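PDB 4MSX: Pre-mRNA-splicing factor SAD1 from Saccharomyces cerevisiae, which promotes assembly of newly made U4 snRNA into the U4/U6 snRNP and is required for pre-mRNA splicing. Local coordinates for residues Thr178-Ala190 against Leu444-Ile458. Numbering follows the deposited sequence. Where two conformers were deposited one is given.
Sequences TYLNGFIGFTNAA and LYDNKSEKWIEIDGI
F183 turns its CE2-CZ rim to the hairpin of strands 444-446 and 451-456. Y445 O, L444 C and its own neighbour's N181 O lie at the ring edge. Y445 O is 3.8 Å from F183 CZ. L444 CB, D446 CB and I453 CG1 approach obliquely; L444 CB is 3.5 Å from F183 CE2. With chi1 at -178° the L180 branch swings across to F183, and CD2 lies on one face, offset toward the rim. L180 CD2 is also 3.9 Å from D446 OD2. The L180-F183 type II turn brings these two side chains together. The ring and D446 carboxylate planes are 50° apart. That carboxylate is anchored within its own hairpin: OD1 accepts from K448 N in an Asx turn, while S449 N and S449 OG meet OD2 from the same face. E450 and K451 form a G1 bulge opposite D446.

Farther along, I455 CG2 presses on G185 CA at a tight 3.4 Å. It also touches I184 O, which is buried without a partner. G457 O is approached twice: F186 N donates to it at 3.1 Å, and G185 CA makes a CA-H...O contact. A water bridges G185 N and I458 O. A189 CB packs on G457 CA, at the start of helix 189-203.

The turn and strand leading into this helix probably match the USP Cys box. They pack on the His-box hairpin, where D456 bonds H439, in a catalytically inactive deubiquitinase fold.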
loop_
_atom_site.group_PDB
_atom_site.type_symbol
_atom_site.label_atom_id
_atom_site.label_comp_id
_atom_site.label_asym_id
_atom_site.label_seq_id
_atom_site.Cartn_x
_atom_site.Cartn_y
_atom_site.Cartn_z
ATOM N N THR A 178 -13.686 8.931 13.136
ATOM C CA THR A 178 -13.584 7.470 13.288
ATOM C C THR A 178 -12.985 6.884 12.002
ATOM O O THR A 178 -13.110 7.496 10.941
ATOM C CB THR A 178 -14.974 6.823 13.601
ATOM O OG1 THR A 178 -14.818 5.426 13.939
ATOM C CG2 THR A 178 -15.893 6.978 12.412
ATOM N N TYR A 179 -12.322 5.723 12.092
ATOM C CA TYR A 179 -11.807 5.069 10.891
ATOM C C TYR A 179 -11.695 3.610 11.241
ATOM O O TYR A 179 -11.665 3.258 12.428
ATOM C CB TYR A 179 -10.440 5.618 10.454
ATOM C CG TYR A 179 -9.318 5.385 11.462
ATOM C CD1 TYR A 179 -9.134 6.247 12.541
ATOM C CD2 TYR A 179 -8.429 4.300 11.323
ATOM C CE1 TYR A 179 -8.081 6.050 13.451
ATOM C CE2 TYR A 179 -7.395 4.087 12.231
ATOM C CZ TYR A 179 -7.219 4.982 13.283
ATOM O OH TYR A 179 -6.220 4.760 14.179
ATOM N N LEU A 180 -11.684 2.748 10.219
ATOM C CA LEU A 180 -11.471 1.327 10.430
ATOM C C LEU A 180 -9.983 1.077 10.205
ATOM O O LEU A 180 -9.492 1.365 9.102
ATOM C CB LEU A 180 -12.359 0.550 9.394
ATOM C CG LEU A 180 -12.372 -0.971 9.426
ATOM C CD1 LEU A 180 -12.965 -1.454 10.749
ATOM C CD2 LEU A 180 -13.200 -1.555 8.219
ATOM N N ASN A 181 -9.252 0.542 11.186
ATOM C CA ASN A 181 -7.789 0.542 11.066
ATOM C C ASN A 181 -7.382 -0.419 9.928
ATOM O O ASN A 181 -8.053 -1.426 9.707
ATOM C CB ASN A 181 -7.039 0.243 12.374
ATOM C CG ASN A 181 -7.134 -1.232 12.836
ATOM O OD1 ASN A 181 -8.228 -1.784 12.973
ATOM N ND2 ASN A 181 -5.994 -1.867 13.038
ATOM N N GLY A 182 -6.346 -0.043 9.178
ATOM C CA GLY A 182 -5.951 -0.756 7.953
ATOM C C GLY A 182 -6.684 -0.239 6.726
ATOM O O GLY A 182 -6.184 -0.397 5.609
ATOM N N PHE A 183 -7.849 0.361 6.905
ATOM C CA PHE A 183 -8.677 0.784 5.759
ATOM C C PHE A 183 -8.690 2.314 5.658
ATOM O O PHE A 183 -9.745 2.951 5.771
ATOM C CB PHE A 183 -10.115 0.226 5.905
ATOM C CG PHE A 183 -10.174 -1.257 5.763
ATOM C CD1 PHE A 183 -9.724 -2.091 6.805
ATOM C CD2 PHE A 183 -10.649 -1.830 4.597
ATOM C CE1 PHE A 183 -9.747 -3.462 6.696
ATOM C CE2 PHE A 183 -10.696 -3.177 4.450
ATOM C CZ PHE A 183 -10.227 -4.028 5.532
ATOM N N ILE A 184 -7.513 2.911 5.506
ATOM C CA ILE A 184 -7.393 4.359 5.536
ATOM C C ILE A 184 -6.810 4.862 4.211
ATOM O O ILE A 184 -6.227 4.088 3.455
ATOM C CB ILE A 184 -6.484 4.837 6.685
ATOM C CG1 ILE A 184 -5.084 4.246 6.539
ATOM C CG2 ILE A 184 -7.070 4.450 8.051
ATOM C CD1 ILE A 184 -4.127 4.746 7.575
ATOM N N GLY A 185 -6.987 6.157 3.968
ATOM C CA GLY A 185 -6.500 6.806 2.785
ATOM C C GLY A 185 -5.253 7.640 3.043
ATOM O O GLY A 185 -4.607 7.597 4.149
ATOM N N PHE A 186 -4.909 8.392 1.990
ATOM C CA PHE A 186 -3.599 8.983 1.870
ATOM C C PHE A 186 -3.773 10.357 1.224
ATOM O O PHE A 186 -4.631 10.535 0.328
ATOM C CB PHE A 186 -2.682 8.168 0.939
ATOM C CG PHE A 186 -2.362 6.761 1.430
ATOM C CD1 PHE A 186 -3.254 5.724 1.179
ATOM C CD2 PHE A 186 -1.168 6.503 2.096
ATOM C CE1 PHE A 186 -3.003 4.431 1.611
ATOM C CE2 PHE A 186 -0.882 5.181 2.546
ATOM C CZ PHE A 186 -1.807 4.154 2.273
ATOM N N THR A 187 -2.938 11.299 1.655
ATOM C CA THR A 187 -2.898 12.601 0.994
ATOM C C THR A 187 -2.139 12.528 -0.339
ATOM O O THR A 187 -1.367 11.593 -0.602
ATOM C CB THR A 187 -2.282 13.653 1.972
ATOM O OG1 THR A 187 -1.085 13.120 2.544
ATOM C CG2 THR A 187 -3.266 13.931 3.124
ATOM N N ASN A 188 -2.355 13.546 -1.170
ATOM C CA ASN A 188 -1.672 13.673 -2.451
ATOM C C ASN A 188 -1.902 12.488 -3.405
ATOM O O ASN A 188 -0.983 12.018 -4.062
ATOM C CB ASN A 188 -0.177 13.888 -2.276
ATOM C CG ASN A 188 0.434 14.650 -3.513
ATOM O OD1 ASN A 188 -0.292 14.921 -4.458
ATOM N ND2 ASN A 188 1.718 14.935 -3.491
ATOM N N ALA A 189 -3.131 12.044 -3.470
ATOM C CA ALA A 189 -3.488 11.009 -4.452
ATOM C C ALA A 189 -3.279 11.553 -5.868
ATOM O O ALA A 189 -3.097 10.765 -6.821
ATOM C CB ALA A 189 -4.941 10.612 -4.272
ATOM N N ALA A 190 -3.326 12.889 -6.017
ATOM C CA ALA A 190 -3.198 13.482 -7.356
ATOM C C ALA A 190 -1.851 13.045 -7.887
ATOM O O ALA A 190 -1.685 12.832 -9.066
ATOM C CB ALA A 190 -3.284 15.064 -7.303
ATOM N N LEU A 444 -11.438 -2.365 -0.779
ATOM C CA LEU A 444 -10.885 -3.463 0.002
ATOM C C LEU A 444 -11.958 -4.119 0.831
ATOM O O LEU A 444 -12.792 -3.434 1.413
ATOM C CB LEU A 444 -9.837 -2.925 1.031
ATOM C CG LEU A 444 -8.646 -2.228 0.326
ATOM C CD1 LEU A 444 -7.710 -1.567 1.383
ATOM C CD2 LEU A 444 -7.853 -3.248 -0.489
ATOM N N TYR A 445 -11.832 -5.425 0.988
ATOM C CA TYR A 445 -12.893 -6.201 1.662
ATOM C C TYR A 445 -12.502 -6.470 3.086
ATOM O O TYR A 445 -11.386 -6.915 3.343
ATOM C CB TYR A 445 -13.111 -7.542 0.964
ATOM C CG TYR A 445 -14.336 -8.295 1.554
ATOM C CD1 TYR A 445 -15.619 -7.770 1.431
ATOM C CD2 TYR A 445 -14.181 -9.494 2.223
ATOM C CE1 TYR A 445 -16.748 -8.454 1.963
ATOM C CE2 TYR A 445 -15.315 -10.194 2.753
ATOM C CZ TYR A 445 -16.574 -9.645 2.601
ATOM O OH TYR A 445 -17.664 -10.285 3.119
ATOM N N ASP A 446 -13.423 -6.207 4.009
ATOM C CA ASP A 446 -13.220 -6.572 5.414
ATOM C C ASP A 446 -14.107 -7.780 5.774
ATOM O O ASP A 446 -15.312 -7.642 5.827
ATOM C CB ASP A 446 -13.604 -5.420 6.338
ATOM C CG ASP A 446 -13.673 -5.865 7.839
ATOM O OD1 ASP A 446 -13.015 -6.850 8.238
ATOM O OD2 ASP A 446 -14.397 -5.200 8.599
ATOM N N ASN A 447 -13.467 -8.926 5.966
ATOM C CA ASN A 447 -14.102 -10.211 6.318
ATOM C C ASN A 447 -14.981 -10.134 7.552
ATOM O O ASN A 447 -15.967 -10.853 7.673
ATOM C CB ASN A 447 -13.007 -11.224 6.698
ATOM C CG ASN A 447 -12.397 -11.896 5.498
ATOM O OD1 ASN A 447 -13.049 -12.037 4.468
ATOM N ND2 ASN A 447 -11.131 -12.308 5.613
ATOM N N LYS A 448 -14.576 -9.306 8.504
ATOM C CA LYS A 448 -15.144 -9.374 9.837
ATOM C C LYS A 448 -16.491 -8.677 9.780
ATOM O O LYS A 448 -17.494 -9.261 10.130
ATOM C CB LYS A 448 -14.188 -8.734 10.856
ATOM C CG LYS A 448 -14.305 -9.293 12.245
ATOM C CD LYS A 448 -13.341 -8.610 13.206
ATOM C CE LYS A 448 -11.880 -8.753 12.758
ATOM N NZ LYS A 448 -11.459 -10.136 12.335
ATOM N N SER A 449 -16.539 -7.447 9.293
ATOM C CA SER A 449 -17.813 -6.738 9.186
ATOM C C SER A 449 -18.527 -7.007 7.843
ATOM O O SER A 449 -19.583 -6.451 7.578
ATOM C CB SER A 449 -17.561 -5.242 9.343
ATOM O OG SER A 449 -16.872 -4.752 8.205
ATOM N N GLU A 450 -17.931 -7.859 7.003
ATOM C CA GLU A 450 -18.416 -8.096 5.638
ATOM C C GLU A 450 -18.732 -6.833 4.825
ATOM O O GLU A 450 -19.753 -6.773 4.175
ATOM C CB GLU A 450 -19.641 -9.025 5.697
ATOM C CG GLU A 450 -19.284 -10.293 6.462
ATOM C CD GLU A 450 -20.423 -11.303 6.607
ATOM O OE1 GLU A 450 -21.546 -11.047 6.109
ATOM O OE2 GLU A 450 -20.175 -12.363 7.227
ATOM N N LYS A 451 -17.852 -5.830 4.845
ATOM C CA LYS A 451 -18.093 -4.620 4.099
ATOM C C LYS A 451 -16.963 -4.394 3.103
ATOM O O LYS A 451 -15.812 -4.805 3.356
ATOM C CB LYS A 451 -18.164 -3.411 5.034
ATOM C CG LYS A 451 -19.137 -3.551 6.186
ATOM C CD LYS A 451 -20.572 -3.274 5.751
ATOM C CE LYS A 451 -21.488 -3.106 6.973
ATOM N NZ LYS A 451 -21.046 -2.001 7.908
ATOM N N TRP A 452 -17.307 -3.752 1.990
ATOM C CA TRP A 452 -16.315 -3.225 1.057
ATOM C C TRP A 452 -16.085 -1.771 1.384
ATOM O O TRP A 452 -17.033 -0.971 1.479
ATOM C CB TRP A 452 -16.803 -3.362 -0.398
ATOM C CG TRP A 452 -16.583 -4.745 -0.926
ATOM C CD1 TRP A 452 -17.491 -5.799 -0.934
ATOM C CD2 TRP A 452 -15.377 -5.250 -1.488
ATOM N NE1 TRP A 452 -16.898 -6.918 -1.463
ATOM C CE2 TRP A 452 -15.610 -6.605 -1.840
ATOM C CE3 TRP A 452 -14.116 -4.677 -1.758
ATOM C CZ2 TRP A 452 -14.625 -7.405 -2.426
ATOM C CZ3 TRP A 452 -13.139 -5.467 -2.349
ATOM C CH2 TRP A 452 -13.401 -6.819 -2.689
ATOM N N ILE A 453 -14.820 -1.387 1.493
ATOM C CA ILE A 453 -14.513 0.011 1.752
ATOM C C ILE A 453 -13.722 0.520 0.572
ATOM O O ILE A 453 -12.683 -0.067 0.229
ATOM C CB ILE A 453 -13.616 0.147 3.000
ATOM C CG1 ILE A 453 -14.264 -0.488 4.234
ATOM C CG2 ILE A 453 -13.286 1.609 3.250
ATOM C CD1 ILE A 453 -15.587 0.119 4.611
ATOM N N GLU A 454 -14.188 1.615 -0.020
ATOM C CA GLU A 454 -13.511 2.230 -1.152
ATOM C C GLU A 454 -12.670 3.409 -0.674
ATOM O O GLU A 454 -13.179 4.349 -0.081
ATOM C CB GLU A 454 -14.532 2.730 -2.171
ATOM C CG GLU A 454 -13.926 3.553 -3.310
ATOM C CD GLU A 454 -15.012 4.000 -4.324
ATOM O OE1 GLU A 454 -15.600 3.129 -4.991
ATOM O OE2 GLU A 454 -15.283 5.212 -4.415
ATOM N N ILE A 455 -11.390 3.376 -0.979
ATOM C CA ILE A 455 -10.481 4.432 -0.519
ATOM C C ILE A 455 -10.101 5.259 -1.738
ATOM O O ILE A 455 -9.445 4.769 -2.646
ATOM C CB ILE A 455 -9.286 3.807 0.163
ATOM C CG1 ILE A 455 -9.825 2.954 1.320
ATOM C CG2 ILE A 455 -8.310 4.904 0.627
ATOM C CD1 ILE A 455 -8.931 1.878 1.836
ATOM N N ASP A 456 -10.532 6.510 -1.750
ATOM C CA ASP A 456 -10.261 7.421 -2.893
ATOM C C ASP A 456 -9.586 8.669 -2.293
ATOM O O ASP A 456 -10.233 9.488 -1.651
ATOM C CB ASP A 456 -11.599 7.735 -3.612
ATOM C CG ASP A 456 -11.457 8.771 -4.740
ATOM O OD1 ASP A 456 -10.322 9.242 -5.030
ATOM O OD2 ASP A 456 -12.506 9.085 -5.352
ATOM N N GLY A 457 -8.269 8.781 -2.401
ATOM C CA GLY A 457 -7.584 9.881 -1.687
ATOM C C GLY A 457 -7.748 9.663 -0.191
ATOM O O GLY A 457 -7.533 8.547 0.288
ATOM N N ILE A 458 -8.128 10.676 0.583
ATOM C CA ILE A 458 -8.328 10.444 2.015
ATOM C C ILE A 458 -9.749 10.003 2.356
ATOM O O ILE A 458 -10.011 9.674 3.510
ATOM C CB ILE A 458 -7.989 11.686 2.893
ATOM C CG1 ILE A 458 -8.900 12.866 2.557
ATOM C CG2 ILE A 458 -6.586 12.120 2.666
ATOM C CD1 ILE A 458 -8.937 13.903 3.678
HETATM O O HOH W 1 -8.705 7.787 5.766
#